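Local coordinates for protein alpha-/beta-galactoside alpha-2,3-sialyltransferase (PDB 2ZWI) that probably transfers sialic acid from a CMP-linked donor to the 3-position of alpha- and beta-linked galactosides, at residues Leu14-Ile17 with Gln18-Gln22; Glu60-Lys63 with Ser64-Met68; Leu126-Ser129 with Glu130-Lys134; Pro222-Ile225 with Lys226-Lys230. All coordinates share one frame; numbering follows the deposited sequence. Where two conformers were deposited one is given.

Contact 1: Leu14-Ile17 with Gln18-Gln22; sequences LPTI and QQMTQ
The methyl CG2 of T16 packs against the end of M20, one helical turn further along. It meets M20 CE at 3.5 Å, tighter than usual for two carbons. Both residues belong to helix 14-26, the crossover helix of the beta-alpha-beta unit formed with strands 3-10 and 31-36, in a protein of the GT-B clan. T16 CG2 stands anti to the backbone N (chi1 -65° for OG1), beside the carbonyl carbon. That places the methyl on the M20 side, while OG1 is bonded to D10. M20 is extended beyond CG, and this carries its sulfur and methyl back past the T16 carbonyl. I17 CD1 lies on the same sulfur more loosely, at 4.3 Å from M20 SD. F217 and T218 of helix 208-218 touch M20 from outside. On another side, L14 and Q18 run side by side, with L14 CD1 4.1 Å from Q18 CG. L14 also touches E306, and its side chain is about 5 Å from the bound cytidine monophosphate. Q19 runs out extended past the P15 carbonyl, with Q19 CG 3.0 Å from P15 O. Its amide is held by W36 and by the carbonyl of V9, so it ties the helix to both flanking strands. The backbone is regular: M20 N donates to T16 O at 2.8 Å and 172°. The I17 carbonyl carries two bonds. T21 N reaches I17 O at 3.1 Å, and T21 OG1 donates to I17 O at 2.7 Å from the opposite face of the carbonyl plane.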
loop_
_atom_site.group_PDB
_atom_site.type_symbol
_atom_site.label_atom_id
_atom_site.label_comp_id
_atom_site.label_asym_id
_atom_site.label_seq_id
_atom_site.Cartn_x
_atom_site.Cartn_y
_atom_site.Cartn_z
ATOM N N LEU A 14 -3.399 1.347 1.676
ATOM C CA LEU A 14 -2.135 0.879 2.252
ATOM C C LEU A 14 -1.409 2.006 2.989
ATOM O O LEU A 14 -1.070 1.833 4.159
ATOM C CB LEU A 14 -1.231 0.202 1.208
ATOM C CG LEU A 14 0.272 0.036 1.524
ATOM C CD1 LEU A 14 0.531 -0.910 2.679
ATOM C CD2 LEU A 14 1.017 -0.429 0.276
ATOM N N PRO A 15 -1.176 3.163 2.324
ATOM C CA PRO A 15 -0.568 4.274 3.078
ATOM C C PRO A 15 -1.372 4.704 4.310
ATOM O O PRO A 15 -0.783 5.065 5.315
ATOM C CB PRO A 15 -0.484 5.408 2.045
ATOM C CG PRO A 15 -0.422 4.692 0.715
ATOM C CD PRO A 15 -1.367 3.519 0.901
ATOM N N THR A 16 -2.701 4.655 4.234
ATOM C CA THR A 16 -3.532 5.040 5.357
ATOM C C THR A 16 -3.270 4.107 6.532
ATOM O O THR A 16 -3.027 4.572 7.640
ATOM C CB THR A 16 -5.034 5.037 4.996
ATOM O OG1 THR A 16 -5.297 6.052 4.017
ATOM C CG2 THR A 16 -5.883 5.283 6.225
ATOM N N ILE A 17 -3.301 2.800 6.275
ATOM C CA ILE A 17 -3.133 1.786 7.324
ATOM C C ILE A 17 -1.750 1.893 7.985
ATOM O O ILE A 17 -1.631 1.827 9.214
ATOM C CB ILE A 17 -3.382 0.339 6.767
ATOM C CG1 ILE A 17 -4.815 0.181 6.214
ATOM C CG2 ILE A 17 -3.040 -0.732 7.800
ATOM C CD1 ILE A 17 -5.937 0.249 7.243
ATOM N N GLN A 18 -0.713 2.062 7.165
ATOM C CA GLN A 18 0.645 2.316 7.657
ATOM C C GLN A 18 0.753 3.656 8.410
ATOM O O GLN A 18 1.424 3.755 9.441
ATOM C CB GLN A 18 1.658 2.239 6.513
ATOM C CG GLN A 18 2.013 0.798 6.094
ATOM C CD GLN A 18 2.998 0.134 7.047
ATOM O OE1 GLN A 18 3.056 -1.090 7.154
ATOM N NE2 GLN A 18 3.786 0.941 7.731
ATOM N N GLN A 19 0.078 4.684 7.910
ATOM C CA GLN A 19 0.082 5.973 8.603
ATOM C C GLN A 19 -0.614 5.886 9.956
ATOM O O GLN A 19 -0.075 6.370 10.948
ATOM C CB GLN A 19 -0.519 7.084 7.740
ATOM C CG GLN A 19 0.359 7.535 6.569
ATOM C CD GLN A 19 -0.401 8.445 5.619
ATOM O OE1 GLN A 19 -1.408 9.042 5.997
ATOM N NE2 GLN A 19 0.075 8.558 4.388
ATOM N N MET A 20 -1.788 5.250 10.006
ATOM C CA MET A 20 -2.492 5.023 11.284
ATOM C C MET A 20 -1.562 4.329 12.279
ATOM O O MET A 20 -1.433 4.733 13.430
ATOM C CB MET A 20 -3.747 4.162 11.079
ATOM C CG MET A 20 -4.889 4.822 10.324
ATOM S SD MET A 20 -6.141 3.613 9.846
ATOM C CE MET A 20 -7.439 4.687 9.251
ATOM N N THR A 21 -0.891 3.285 11.813
ATOM C CA THR A 21 -0.017 2.495 12.672
ATOM C C THR A 21 1.171 3.303 13.233
ATOM O O THR A 21 1.515 3.158 14.398
ATOM C CB THR A 21 0.447 1.221 11.943
ATOM O OG1 THR A 21 -0.703 0.522 11.438
ATOM C CG2 THR A 21 1.190 0.310 12.882
ATOM N N GLN A 22 1.783 4.152 12.404
ATOM C CA GLN A 22 2.871 5.033 12.857
ATOM C C GLN A 22 2.411 6.060 13.897
ATOM O O GLN A 22 3.114 6.312 14.889
ATOM C CB GLN A 22 3.513 5.751 11.660
ATOM C CG GLN A 22 4.059 4.811 10.574
ATOM C CD GLN A 22 5.440 4.261 10.892
ATOM O OE1 GLN A 22 5.628 3.519 11.857
ATOM N NE2 GLN A 22 6.418 4.616 10.061
#

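Contact 2: Glu60-Lys63 with Ser64-Met68; sequences ELIK and SLDSM
L65 N donates to L61 O at 2.9 Å, with the donor in the carbonyl plane. D66 N donates to I62 O, also at 2.9 Å, and this bond is nearly straight at 169°. The flanking bonds of this alpha-helical run are longer: S64 N to E60 O measures 3.3 Å and S67 N to K63 O 3.2 Å. E60 N itself is bonded to OD1 of N57, near the start of helix 58-70. The carboxylate of D66 folds back over the preceding turn. Its CG lies anti to its own carbonyl carbon and beside its backbone N (chi1 -69°), which turns the group toward the carbonyl of I62. D66 CG comes within 3.1 Å of I62 O, and both carboxylate oxygens lie near that oxygen. All three are acceptors, so the approach is not a bond and is probably mildly unfavourable. The same carboxylate has an apolar neighbour: D66 OD2 is 3.6 Å from I62 CG2. These two side chains run alongside each other and point the same way. L65 CB rests over the L61 and I62 carbonyls, 3.4 Å from I62 O. Its branched end turns to the protein interior. The helix is therefore amphipathic, with E60, K63 and S67 on the solvent side. L61 and L65 press onto strands 3-10 and 31-36, through V7, V9, I5 and L33. I62 and D66 touch S95 of helix 86-98, and L65 touches I92 and I96. The helix is thus packed on the seven-stranded parallel sheet, with helix 86-98 beside it.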
loop_
_atom_site.group_PDB
_atom_site.type_symbol
_atom_site.label_atom_id
_atom_site.label_comp_id
_atom_site.label_asym_id
_atom_site.label_seq_id
_atom_site.Cartn_x
_atom_site.Cartn_y
_atom_site.Cartn_z
ATOM N N GLU A 60 -9.522 21.857 1.809
ATOM C CA GLU A 60 -9.895 22.236 3.185
ATOM C C GLU A 60 -8.727 22.082 4.154
ATOM O O GLU A 60 -8.515 22.935 5.008
ATOM C CB GLU A 60 -11.104 21.453 3.715
ATOM C CG GLU A 60 -12.474 21.847 3.118
ATOM C CD GLU A 60 -12.757 23.352 3.111
ATOM O OE1 GLU A 60 -13.222 23.847 2.059
ATOM O OE2 GLU A 60 -12.527 24.044 4.136
ATOM N N LEU A 61 -7.977 20.994 4.018
ATOM C CA LEU A 61 -6.818 20.746 4.881
ATOM C C LEU A 61 -5.780 21.850 4.713
ATOM O O LEU A 61 -5.242 22.376 5.697
ATOM C CB LEU A 61 -6.214 19.355 4.619
ATOM C CG LEU A 61 -5.001 18.938 5.471
ATOM C CD1 LEU A 61 -4.940 17.419 5.641
ATOM C CD2 LEU A 61 -3.692 19.472 4.873
ATOM N N ILE A 62 -5.515 22.205 3.462
ATOM C CA ILE A 62 -4.548 23.240 3.123
ATOM C C ILE A 62 -4.930 24.606 3.727
ATOM O O ILE A 62 -4.069 25.321 4.241
ATOM C CB ILE A 62 -4.348 23.314 1.594
ATOM C CG1 ILE A 62 -3.425 22.173 1.130
ATOM C CG2 ILE A 62 -3.794 24.672 1.174
ATOM C CD1 ILE A 62 -3.533 21.822 -0.334
ATOM N N LYS A 63 -6.217 24.940 3.681
ATOM C CA LYS A 63 -6.750 26.165 4.285
ATOM C C LYS A 63 -6.439 26.267 5.793
ATOM O O LYS A 63 -6.000 27.314 6.268
ATOM C CB LYS A 63 -8.261 26.246 4.036
ATOM C CG LYS A 63 -8.936 27.504 4.566
ATOM C CD LYS A 63 -9.097 28.579 3.497
ATOM C CE LYS A 63 -9.667 29.870 4.092
ATOM N NZ LYS A 63 -11.000 29.678 4.775
ATOM N N SER A 64 -6.660 25.177 6.525
ATOM C CA SER A 64 -6.360 25.119 7.957
ATOM C C SER A 64 -4.858 25.091 8.231
ATOM O O SER A 64 -4.399 25.682 9.209
ATOM C CB SER A 64 -7.003 23.900 8.599
ATOM O OG SER A 64 -8.406 24.053 8.697
ATOM N N LEU A 65 -4.110 24.384 7.382
ATOM C CA LEU A 65 -2.650 24.356 7.478
ATOM C C LEU A 65 -2.098 25.778 7.386
ATOM O O LEU A 65 -1.350 26.217 8.249
ATOM C CB LEU A 65 -2.053 23.505 6.348
ATOM C CG LEU A 65 -0.777 22.693 6.579
ATOM C CD1 LEU A 65 -0.012 22.489 5.267
ATOM C CD2 LEU A 65 0.129 23.253 7.668
ATOM N N ASP A 66 -2.491 26.482 6.328
ATOM C CA ASP A 66 -2.033 27.836 6.062
ATOM C C ASP A 66 -2.342 28.824 7.191
ATOM O O ASP A 66 -1.500 29.649 7.531
ATOM C CB ASP A 66 -2.636 28.345 4.755
ATOM C CG ASP A 66 -2.083 27.638 3.535
ATOM O OD1 ASP A 66 -1.097 26.860 3.640
ATOM O OD2 ASP A 66 -2.653 27.865 2.449
ATOM N N SER A 67 -3.541 28.757 7.767
ATOM C CA SER A 67 -3.863 29.678 8.863
ATOM C C SER A 67 -2.991 29.391 10.094
ATOM O O SER A 67 -2.541 30.319 10.770
ATOM C CB SER A 67 -5.364 29.700 9.191
ATOM O OG SER A 67 -5.817 28.447 9.659
ATOM N N MET A 68 -2.723 28.115 10.363
ATOM C CA MET A 68 -1.805 27.741 11.452
ATOM C C MET A 68 -0.401 28.309 11.236
ATOM O O MET A 68 0.201 28.866 12.168
ATOM C CB MET A 68 -1.736 26.226 11.620
ATOM C CG MET A 68 -3.047 25.614 12.068
ATOM S SD MET A 68 -2.963 23.857 12.450
ATOM C CE MET A 68 -2.205 23.944 14.070
#

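Contact 3: Leu126-Ser129 with Glu130-Lys134; sequences LPES and EQEYK
Q131 reaches back to the start of its helix and donates NE2 to L126 O at 3.1 Å. The acceptor lies close to the amide plane of Q131, and the N-H...O angle is 160°. The same NE2 is also bonded to the carbonyl of P183, so this buried nitrogen has two acceptors. With CG beside the backbone N (chi1 -70°) and the chain extended beyond it, the amide is carried back to L126. P127 O is the next acceptor. Q131 N gives it a good bond at 3.0 Å and 168°. E130 N also approaches P127 O, at 2.9 Å, but the bond is bent and weak. E128 O and S129 O then accept from E132 N and Y133 N in the usual helical way. The carboxylates of E128 and E132 lie one turn apart with nearly parallel planes, and E128 OE1 is 3.9 Å from E132 OE2. Two like charges this close would probably disfavour each other. E132 OE2 has a long, weak ion pair with R189, which may offset this in part. E130 is extended and crosses the proline ring at a slant, with OE2 3.4 Å from P127 CD. L126 has two conformers, so its side-chain contacts are less certain. In one, CB meets Q131 CG at 3.8 Å, and the side chain crosses E130 and K134 at about a right angle, CD2 toward them. S186 of helix 185-191 touches E128, Q131 and E132. The whole is the N-terminal turn of an alpha helix, with P127 at the N-cap position and the Q131 side chain bonded back to L126, just before it.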
loop_
_atom_site.group_PDB
_atom_site.type_symbol
_atom_site.label_atom_id
_atom_site.label_comp_id
_atom_site.label_asym_id
_atom_site.label_seq_id
_atom_site.Cartn_x
_atom_site.Cartn_y
_atom_site.Cartn_z
ATOM N N LEU A 126 14.889 0.322 -19.024
ATOM C CA LEU A 126 15.532 1.424 -19.747
ATOM C C LEU A 126 17.044 1.252 -19.739
ATOM O O LEU A 126 17.598 0.754 -18.764
ATOM C CB LEU A 126 15.162 2.770 -19.118
ATOM C CG LEU A 126 13.875 3.489 -19.527
ATOM C CD1 LEU A 126 12.625 2.774 -19.063
ATOM C CD2 LEU A 126 13.900 4.882 -18.961
ATOM N N PRO A 127 17.730 1.651 -20.832
ATOM C CA PRO A 127 19.182 1.563 -20.706
ATOM C C PRO A 127 19.680 2.497 -19.596
ATOM O O PRO A 127 19.035 3.504 -19.292
ATOM C CB PRO A 127 19.700 1.991 -22.091
ATOM C CG PRO A 127 18.569 2.706 -22.738
ATOM C CD PRO A 127 17.304 2.148 -22.156
ATOM N N GLU A 128 20.804 2.141 -18.983
ATOM C CA GLU A 128 21.332 2.862 -17.827
ATOM C C GLU A 128 21.476 4.371 -18.066
ATOM O O GLU A 128 21.094 5.178 -17.221
ATOM C CB GLU A 128 22.655 2.234 -17.373
ATOM C CG GLU A 128 23.367 2.983 -16.250
ATOM C CD GLU A 128 24.536 2.202 -15.690
ATOM O OE1 GLU A 128 25.683 2.527 -16.043
ATOM O OE2 GLU A 128 24.310 1.253 -14.908
ATOM N N SER A 129 21.999 4.747 -19.231
ATOM C CA SER A 129 22.159 6.157 -19.562
ATOM C C SER A 129 20.810 6.896 -19.618
ATOM O O SER A 129 20.746 8.076 -19.290
ATOM C CB SER A 129 22.888 6.304 -20.889
ATOM O OG SER A 129 22.050 5.845 -21.931
ATOM N N GLU A 130 19.752 6.212 -20.057
ATOM C CA GLU A 130 18.423 6.823 -20.125
ATOM C C GLU A 130 17.813 6.981 -18.734
ATOM O O GLU A 130 17.171 8.000 -18.447
ATOM C CB GLU A 130 17.483 6.040 -21.055
ATOM C CG GLU A 130 16.148 6.755 -21.298
ATOM C CD GLU A 130 15.274 6.103 -22.369
ATOM O OE1 GLU A 130 14.262 6.734 -22.772
ATOM O OE2 GLU A 130 15.589 4.972 -22.810
ATOM N N GLN A 131 18.020 5.979 -17.879
ATOM C CA GLN A 131 17.681 6.078 -16.454
ATOM C C GLN A 131 18.335 7.298 -15.800
ATOM O O GLN A 131 17.652 8.114 -15.160
ATOM C CB GLN A 131 18.125 4.821 -15.711
ATOM C CG GLN A 131 17.329 3.573 -16.050
ATOM C CD GLN A 131 17.695 2.409 -15.155
ATOM O OE1 GLN A 131 17.995 2.593 -13.982
ATOM N NE2 GLN A 131 17.656 1.201 -15.703
ATOM N N GLU A 132 19.658 7.413 -15.956
ATOM C CA GLU A 132 20.397 8.543 -15.391
ATOM C C GLU A 132 19.892 9.876 -15.927
ATOM O O GLU A 132 19.827 10.860 -15.188
ATOM C CB GLU A 132 21.878 8.430 -15.700
ATOM C CG GLU A 132 22.580 7.315 -14.961
ATOM C CD GLU A 132 24.024 7.224 -15.359
ATOM O OE1 GLU A 132 24.550 8.212 -15.936
ATOM O OE2 GLU A 132 24.641 6.176 -15.111
ATOM N N TYR A 133 19.551 9.906 -17.215
ATOM C CA TYR A 133 19.039 11.131 -17.830
ATOM C C TYR A 133 17.695 11.550 -17.232
ATOM O O TYR A 133 17.529 12.704 -16.834
ATOM C CB TYR A 133 18.940 11.002 -19.354
ATOM C CG TYR A 133 18.401 12.258 -20.013
ATOM C CD1 TYR A 133 19.121 13.452 -19.964
ATOM C CD2 TYR A 133 17.159 12.260 -20.659
ATOM C CE1 TYR A 133 18.640 14.619 -20.554
ATOM C CE2 TYR A 133 16.662 13.436 -21.263
ATOM C CZ TYR A 133 17.417 14.604 -21.198
ATOM O OH TYR A 133 16.962 15.769 -21.769
ATOM N N LYS A 134 16.752 10.611 -17.158
ATOM C CA LYS A 134 15.444 10.881 -16.556
ATOM C C LYS A 134 15.586 11.373 -15.106
ATOM O O LYS A 134 14.901 12.316 -14.691
ATOM C CB LYS A 134 14.555 9.637 -16.626
ATOM C CG LYS A 134 14.088 9.284 -18.038
ATOM C CD LYS A 134 13.050 8.160 -17.991
ATOM C CE LYS A 134 12.304 7.991 -19.326
ATOM N NZ LYS A 134 11.578 9.227 -19.732
#

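Contact 4: Pro222-Ile225 with Lys226-Lys230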
loop_
_atom_site.group_PDB
_atom_site.type_symbol
_atom_site.label_atom_id
_atom_site.label_comp_id
_atom_site.label_asym_id
_atom_site.label_seq_id
_atom_site.Cartn_x
_atom_site.Cartn_y
_atom_site.Cartn_z
ATOM N N PRO A 222 -10.072 -8.206 14.650
ATOM C CA PRO A 222 -9.783 -9.524 14.081
ATOM C C PRO A 222 -10.385 -10.712 14.824
ATOM O O PRO A 222 -10.108 -11.845 14.443
ATOM C CB PRO A 222 -8.256 -9.607 14.179
ATOM C CG PRO A 222 -7.939 -8.819 15.386
ATOM C CD PRO A 222 -8.895 -7.663 15.351
ATOM N N GLU A 223 -11.175 -10.465 15.869
ATOM C CA GLU A 223 -11.678 -11.552 16.715
ATOM C C GLU A 223 -12.501 -12.595 15.946
ATOM O O GLU A 223 -12.241 -13.782 16.086
ATOM C CB GLU A 223 -12.451 -11.017 17.929
ATOM C CG GLU A 223 -12.860 -12.096 18.946
ATOM C CD GLU A 223 -11.683 -12.936 19.464
ATOM O OE1 GLU A 223 -10.530 -12.420 19.526
ATOM O OE2 GLU A 223 -11.917 -14.125 19.816
ATOM N N LYS A 224 -13.467 -12.151 15.138
ATOM C CA LYS A 224 -14.316 -13.071 14.359
ATOM C C LYS A 224 -13.484 -13.954 13.435
ATOM O O LYS A 224 -13.651 -15.169 13.412
ATOM C CB LYS A 224 -15.376 -12.305 13.560
ATOM C CG LYS A 224 -16.246 -13.155 12.621
ATOM C CD LYS A 224 -17.349 -12.315 12.006
ATOM C CE LYS A 224 -18.220 -13.112 11.040
ATOM N NZ LYS A 224 -19.567 -12.483 10.860
ATOM N N ILE A 225 -12.582 -13.337 12.676
ATOM C CA ILE A 225 -11.743 -14.079 11.732
ATOM C C ILE A 225 -10.797 -15.064 12.441
ATOM O O ILE A 225 -10.614 -16.194 11.983
ATOM C CB ILE A 225 -10.978 -13.109 10.787
ATOM C CG1 ILE A 225 -10.846 -13.676 9.367
ATOM C CG2 ILE A 225 -9.657 -12.640 11.384
ATOM C CD1 ILE A 225 -10.378 -15.110 9.248
ATOM N N LYS A 226 -10.222 -14.643 13.567
ATOM C CA LYS A 226 -9.353 -15.515 14.336
ATOM C C LYS A 226 -10.119 -16.731 14.888
ATOM O O LYS A 226 -9.558 -17.817 14.976
ATOM C CB LYS A 226 -8.630 -14.733 15.446
ATOM C CG LYS A 226 -7.627 -13.719 14.897
ATOM C CD LYS A 226 -6.756 -13.087 15.979
ATOM C CE LYS A 226 -5.534 -12.432 15.326
ATOM N NZ LYS A 226 -4.547 -11.790 16.271
ATOM N N GLU A 227 -11.392 -16.546 15.241
ATOM C CA GLU A 227 -12.254 -17.661 15.648
ATOM C C GLU A 227 -12.548 -18.588 14.468
ATOM O O GLU A 227 -12.561 -19.813 14.624
ATOM C CB GLU A 227 -13.572 -17.145 16.246
ATOM C CG GLU A 227 -13.419 -16.593 17.656
ATOM C CD GLU A 227 -14.633 -15.829 18.144
ATOM O OE1 GLU A 227 -14.501 -15.140 19.181
ATOM O OE2 GLU A 227 -15.711 -15.907 17.511
ATOM N N GLN A 228 -12.780 -17.996 13.297
ATOM C CA GLN A 228 -13.013 -18.763 12.062
ATOM C C GLN A 228 -11.815 -19.634 11.666
ATOM O O GLN A 228 -11.982 -20.776 11.236
ATOM C CB GLN A 228 -13.385 -17.829 10.912
ATOM C CG GLN A 228 -14.798 -17.268 10.993
ATOM C CD GLN A 228 -15.040 -16.137 9.998
ATOM O OE1 GLN A 228 -14.105 -15.433 9.589
ATOM N NE2 GLN A 228 -16.293 -15.955 9.608
ATOM N N TYR A 229 -10.612 -19.084 11.808
ATOM C CA TYR A 229 -9.380 -19.823 11.582
ATOM C C TYR A 229 -9.291 -21.102 12.434
ATOM O O TYR A 229 -8.865 -22.147 11.944
ATOM C CB TYR A 229 -8.164 -18.940 11.882
ATOM C CG TYR A 229 -7.823 -17.888 10.831
ATOM C CD1 TYR A 229 -8.165 -18.060 9.488
ATOM C CD2 TYR A 229 -7.106 -16.738 11.183
ATOM C CE1 TYR A 229 -7.830 -17.089 8.522
ATOM C CE2 TYR A 229 -6.770 -15.761 10.222
ATOM C CZ TYR A 229 -7.134 -15.947 8.904
ATOM O OH TYR A 229 -6.805 -15.002 7.958
ATOM N N LYS A 230 -9.680 -21.018 13.706
ATOM C CA LYS A 230 -9.478 -22.147 14.613
ATOM C C LYS A 230 -10.691 -23.079 14.769
ATOM O O LYS A 230 -10.599 -24.116 15.431
ATOM C CB LYS A 230 -8.954 -21.660 15.969
ATOM C CG LYS A 230 -9.955 -20.891 16.795
ATOM C CD LYS A 230 -9.364 -20.532 18.151
ATOM C CE LYS A 230 -10.370 -19.794 19.006
ATOM N NZ LYS A 230 -9.736 -19.324 20.277
#
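This is an i to i+4 contact along the short helix 223-230, and its centre is a CH-pi contact between I225 and Y229. CD1 of I225 sits over one face of the Y229 ring, 3.5 Å from its centroid and 20° off the normal. It is displaced toward the rim, and I225 CD1 is 3.3 Å from Y229 CE1. I225 has an unusual first torsion (chi1 -144°), with CG2 between the backbone N and the carbonyl carbon. This swings CG1 and CD1 along the helix to the ring. Y229 OH is bonded to the carbonyl of A313, which fixes the far end of the ring. The backbone bond beneath, Y229 N to I225 O, is 2.9 Å. On the exposed side, E223 and E227 bring their carboxylates together, with E223 OE2 only 2.8 Å from E227 OE1. Both are acceptors, so this is no bond; the short approach is doubtful as modelled, or may mean that one group is protonated. K226 is extended past P222, with CE 4.1 Å from P222 CB. Its NZ is bonded to the carbonyl of T311. K224 CE lies 3.7 Å from Q228 NE2. The inner face rests on one edge of the six-stranded sheet. I225 and Q228 both touch F277 of strand 275-279; I225 also touches I299 and Q228 touches I297 of strand 297-299, while Y229 meets the F277 ring and the loop at P315.

Overall arrangement
The four contacts follow one another along the chain in series. Each lies within a single helical stretch, so none closes a long loop, and none nests in or crosses another. Contact 1 comes first, in the crossover helix between strands 3-10 and 31-36 of the seven-stranded sheet, beside the nucleotide site and against helix 305-310. Contact 2 follows in helix 58-70, packed on that sheet; the two centres are about 22 Å apart. Contact 3 opens helix 128-147 at the surface, against helix 185-191. Contact 4 comes last, and its helix 223-230 lies on the six-stranded sheet. Contacts 3 and 4 lie on opposite sides of the chain's centre, about 49 Å apart between centres.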